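Local coordinates for YfkN protein (PDB 3GVE), which belongs to the calcineurin-like phosphoesterase family of metal-binding proteins and carries a manganese and a magnesium ion side by side in this structure, at residues Val10-Leu15 with Ala208-Ala213; Glu150-Asp155 with Glu160-Val165. One frame throughout, in Å; residues are numbered along the deposited sequence.

The two contacts lie with their centres about 10 Å apart, on the same side of the chain's centre. Along the chain, contact 2, the hairpin of Glu150-Asp155 and Glu160-Val165, is nested inside the long loop that contact 1 closes between Val10-Leu15 and Ala208-Ala213. Strands 160-170 and 210-215 are parallel neighbours in one mixed sheet; strand 9-17 lies in a second mixed sheet, with 57-61, 286-297 and 300-312. Contact 1 therefore joins the two sheets face to face, as in the beta sandwich of calcineurin-like phosphoesterases, while contact 2 builds the edge of one. Packing of Ile212 on Val165 and probable hydrogen bonds of Asp209 N and Val210 N to Lys164 O tie the contacts together.

Contact 1: residues Val10-Leu15 with Ala208-Ala213; sequences VHLSIL and ADVIIA
Val210 and Ile212 of strand 210-215 face Leu12 and Ile14 of strand 9-17 across the interface of two sheets, with no hydrogen bond from one segment to the other. Ahead of the strand proper, Asp209 turns its carboxylate to the neighbouring strand 160-170, where OD2 accepts a hydrogen bond from Lys164 N. Val210 is the first residue to meet the opposite sheet: its CG1 lies 4.5 Å from Leu12 CD2, a loose touch between methyl groups, and the CA atoms of Val210 and Leu12 are 10.0 Å apart. Ile211 has its side chain on the other face of its strand. Ile212 makes the closer meeting. Its CD1 comes tip to tip against Ile14 CD1 at 3.6 Å, and the same Ile14 methyl, CD1, is 3.8 Å from Ile212 CG1. In both isoleucines CG1 stands opposite the carbonyl carbon (chi1 -57° in Ile14, -62° in Ile212), and the nearly extended second torsion carries each CD1 out into the interface, bridging strands whose Ile14 and Ile212 CA atoms are 9.0 Å apart. Val210 also rests on Leu292 and Leu294 of strand 286-297, a partner of strand 9-17 in its sheet, while Ile212 is further packed by Val165 and Tyr167 from strand 160-170. Ser13, between Leu12 and Ile14 in sequence, points to the other face, where OG is hydrogen-bonded to Asp291 OD1 and Asn54 ND2. All four touching residues are buried, and only 143 Å² is covered between the segments. Only aliphatic carbons meet across these segments, which is consistent with adhesion of the two strands by dispersion and exclusion of water; their spacing probably reflects side-chain length instead of directional bonds.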
# COMPACT_ATOMS: atom_id res chain seq x y z
N VAL A 10 35.31 14.72 15.70
CA VAL A 10 34.77 13.35 15.62
C VAL A 10 33.77 13.29 14.44
O VAL A 10 32.84 14.04 14.41
CB VAL A 10 34.07 12.93 16.90
CG1 VAL A 10 33.47 11.56 16.75
CG2 VAL A 10 35.07 12.95 18.12
N HIS A 11 33.96 12.37 13.51
CA HIS A 11 32.96 12.20 12.46
C HIS A 11 32.01 11.07 12.91
O HIS A 11 32.43 9.94 12.98
CB HIS A 11 33.63 11.88 11.13
CG HIS A 11 32.68 11.59 10.01
ND1 HIS A 11 33.06 10.90 8.88
CD2 HIS A 11 31.37 11.90 9.84
CE1 HIS A 11 32.03 10.80 8.06
NE2 HIS A 11 30.99 11.38 8.63
N LEU A 12 30.78 11.41 13.23
CA LEU A 12 29.78 10.44 13.63
C LEU A 12 28.77 10.27 12.48
O LEU A 12 28.29 11.25 11.94
CB LEU A 12 29.08 10.94 14.90
CG LEU A 12 27.93 10.08 15.43
CD1 LEU A 12 28.46 8.71 15.84
CD2 LEU A 12 27.26 10.77 16.60
N SER A 13 28.50 9.04 12.09
CA SER A 13 27.51 8.76 11.05
C SER A 13 26.31 8.08 11.67
O SER A 13 26.45 7.22 12.52
CB SER A 13 28.09 7.85 9.98
OG SER A 13 29.11 8.50 9.26
N ILE A 14 25.12 8.48 11.25
CA ILE A 14 23.89 7.85 11.71
C ILE A 14 23.18 7.29 10.50
O ILE A 14 22.88 8.01 9.58
CB ILE A 14 22.96 8.88 12.41
CG1 ILE A 14 23.66 9.57 13.58
CG2 ILE A 14 21.68 8.21 12.89
CD1 ILE A 14 23.08 10.92 13.89
N LEU A 15 22.94 5.99 10.52
CA LEU A 15 22.19 5.32 9.44
C LEU A 15 20.77 5.04 9.93
O LEU A 15 20.60 4.68 11.08
CB LEU A 15 22.86 4.01 9.08
CG LEU A 15 24.37 4.08 8.81
CD1 LEU A 15 24.88 2.69 8.43
CD2 LEU A 15 24.70 5.08 7.70
N ALA A 208 23.54 14.23 28.02
CA ALA A 208 23.55 14.00 26.57
C ALA A 208 24.38 15.06 25.85
O ALA A 208 24.14 16.22 26.02
CB ALA A 208 22.12 13.97 26.01
N ASP A 209 25.33 14.61 25.05
CA ASP A 209 26.14 15.49 24.21
C ASP A 209 25.55 15.67 22.81
O ASP A 209 25.67 16.72 22.21
CB ASP A 209 27.55 14.94 24.07
CG ASP A 209 28.30 14.94 25.37
OD1 ASP A 209 28.33 16.01 26.02
OD2 ASP A 209 28.84 13.89 25.71
N VAL A 210 24.96 14.60 22.29
CA VAL A 210 24.34 14.57 20.96
C VAL A 210 22.96 13.98 21.13
O VAL A 210 22.82 12.97 21.78
CB VAL A 210 25.15 13.68 20.00
CG1 VAL A 210 24.42 13.54 18.65
CG2 VAL A 210 26.55 14.25 19.79
N ILE A 211 21.95 14.63 20.57
CA ILE A 211 20.58 14.16 20.70
C ILE A 211 20.00 13.85 19.31
O ILE A 211 19.99 14.71 18.43
CB ILE A 211 19.68 15.20 21.44
CG1 ILE A 211 20.08 15.30 22.93
CG2 ILE A 211 18.20 14.82 21.31
CD1 ILE A 211 19.34 16.37 23.71
N ILE A 212 19.52 12.61 19.15
CA ILE A 212 18.95 12.13 17.84
C ILE A 212 17.48 11.92 18.06
O ILE A 212 17.06 11.18 18.98
CB ILE A 212 19.64 10.84 17.42
CG1 ILE A 212 21.15 11.09 17.19
CG2 ILE A 212 18.99 10.36 16.12
CD1 ILE A 212 21.96 9.84 17.11
N ALA A 213 16.67 12.62 17.27
CA ALA A 213 15.22 12.43 17.33
C ALA A 213 14.77 11.40 16.32
O ALA A 213 15.02 11.62 15.09
CB ALA A 213 14.53 13.78 17.02

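Contact 2: residues Glu150-Asp155 with Glu160-Val165; sequences EKTLID and EQKVKV
Four backbone hydrogen bonds join Lys151 to Val163 and Leu153 to Gln161, the two hydrogen-bonded pairs of this antiparallel hairpin. The bond from Lys151 N to Val163 O measures 2.8 Å and is nearly straight. Lys151 O, besides accepting from Val163 N, receives a CA-H...O contact, with Lys162 CA 3.3 Å from Lys151 O. At the turn end a side-chain bond is added: Gln161 NE2 gives a hydrogen to Asp155 OD2 at 3.0 Å, reaching its anti side from 31° out of the carboxylate plane. Asp155 CG sits between its backbone N and carbonyl carbon (chi1 72°), and OD1, the other oxygen, accepts from Asn157 N and Asn159 N, so that one carboxylate holds both the turn and the strand after it.

On the inner face the Leu153 and Val163 side chains cross at about a right angle, Leu153 CD1 3.8 Å from Val163 CB. On the outer face Thr152 CG2 lies against the carboxylate of Glu160, 3.5 Å from Glu160 CD, while the Glu150 side chain crosses that of Lys162 obliquely, with Glu150 CD 3.8 Å from Lys162 CD. The charged ends there stay apart, Glu150 OE2 and Lys162 NZ being 5.5 Å from each other.

Further out, Val10 and Leu12 of strand 9-17 pack on Leu153, and Trp301 touches Gln161 and Val163. Leu153 and Val163 thus give their face an apolar patch against the other sheet, flanked by polar Gln161, whereas the outer side has mixed charges that may steady it through space without a direct salt bridge.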
# COMPACT_ATOMS: atom_id res chain seq x y z
N GLU A 150 26.80 6.26 26.62
CA GLU A 150 28.13 6.81 26.49
C GLU A 150 28.89 5.95 25.48
O GLU A 150 29.10 4.77 25.69
CB GLU A 150 28.86 6.84 27.82
CG GLU A 150 30.20 7.55 27.72
CD GLU A 150 30.89 7.69 29.06
OE1 GLU A 150 31.14 8.83 29.47
OE2 GLU A 150 31.17 6.66 29.68
N LYS A 151 29.27 6.57 24.37
CA LYS A 151 29.97 5.90 23.29
C LYS A 151 31.45 6.28 23.28
O LYS A 151 31.77 7.43 23.48
CB LYS A 151 29.35 6.32 21.94
CG LYS A 151 27.87 6.10 21.81
CD LYS A 151 27.49 4.69 22.15
CE LYS A 151 27.68 3.79 20.99
NZ LYS A 151 27.24 2.43 21.37
N THR A 152 32.33 5.32 23.03
CA THR A 152 33.77 5.69 22.86
C THR A 152 33.94 5.80 21.35
O THR A 152 33.92 4.82 20.61
CB THR A 152 34.71 4.62 23.45
OG1 THR A 152 34.46 4.44 24.83
CG2 THR A 152 36.24 4.99 23.27
N LEU A 153 34.06 7.03 20.90
CA LEU A 153 34.19 7.32 19.50
C LEU A 153 35.64 7.62 19.23
O LEU A 153 36.40 7.94 20.12
CB LEU A 153 33.30 8.51 19.14
CG LEU A 153 31.80 8.27 19.31
CD1 LEU A 153 30.98 9.51 18.97
CD2 LEU A 153 31.34 7.05 18.54
N ILE A 154 36.04 7.50 17.97
CA ILE A 154 37.44 7.76 17.62
C ILE A 154 37.50 9.06 16.81
O ILE A 154 36.83 9.21 15.80
CB ILE A 154 38.03 6.60 16.80
CG1 ILE A 154 37.95 5.27 17.58
CG2 ILE A 154 39.45 6.92 16.37
CD1 ILE A 154 38.71 5.25 18.88
N ASP A 155 38.30 10.01 17.27
CA ASP A 155 38.40 11.28 16.57
C ASP A 155 39.33 11.24 15.36
O ASP A 155 39.87 10.20 15.04
CB ASP A 155 38.68 12.46 17.53
CG ASP A 155 40.10 12.48 18.10
OD1 ASP A 155 40.99 11.87 17.51
OD2 ASP A 155 40.30 13.13 19.14
N GLU A 160 40.56 8.47 21.49
CA GLU A 160 39.25 8.13 22.02
C GLU A 160 38.55 9.35 22.58
O GLU A 160 39.16 10.17 23.24
CB GLU A 160 39.38 7.07 23.11
CG GLU A 160 39.74 5.72 22.56
CD GLU A 160 39.70 4.62 23.60
OE1 GLU A 160 39.52 4.94 24.79
OE2 GLU A 160 39.81 3.45 23.22
N GLN A 161 37.26 9.46 22.31
CA GLN A 161 36.44 10.53 22.85
C GLN A 161 35.13 9.93 23.33
O GLN A 161 34.40 9.32 22.57
CB GLN A 161 36.17 11.63 21.81
CG GLN A 161 37.41 12.30 21.24
CD GLN A 161 38.19 13.08 22.28
OE1 GLN A 161 37.70 13.40 23.35
NE2 GLN A 161 39.43 13.37 21.96
N LYS A 162 34.86 10.06 24.61
CA LYS A 162 33.60 9.61 25.17
C LYS A 162 32.55 10.66 24.89
O LYS A 162 32.69 11.79 25.28
CB LYS A 162 33.75 9.37 26.67
CG LYS A 162 34.67 8.19 26.91
CD LYS A 162 34.61 7.71 28.31
CE LYS A 162 34.93 6.25 28.34
NZ LYS A 162 36.34 6.02 27.98
N VAL A 163 31.51 10.24 24.17
CA VAL A 163 30.41 11.11 23.76
C VAL A 163 29.09 10.46 24.17
O VAL A 163 28.84 9.32 23.83
CB VAL A 163 30.44 11.36 22.24
CG1 VAL A 163 29.30 12.28 21.80
CG2 VAL A 163 31.81 11.93 21.83
N LYS A 164 28.26 11.19 24.91
CA LYS A 164 26.95 10.63 25.35
C LYS A 164 25.90 10.97 24.29
O LYS A 164 25.66 12.11 24.00
CB LYS A 164 26.58 11.18 26.67
CG LYS A 164 27.19 10.48 27.84
CD LYS A 164 26.75 11.11 29.21
CE LYS A 164 27.62 10.50 30.35
NZ LYS A 164 26.85 10.71 31.59
N VAL A 165 25.39 9.91 23.68
CA VAL A 165 24.36 10.03 22.63
C VAL A 165 23.03 9.67 23.21
O VAL A 165 22.84 8.58 23.80
CB VAL A 165 24.69 9.09 21.46
CG1 VAL A 165 23.69 9.24 20.29
CG2 VAL A 165 26.10 9.44 20.92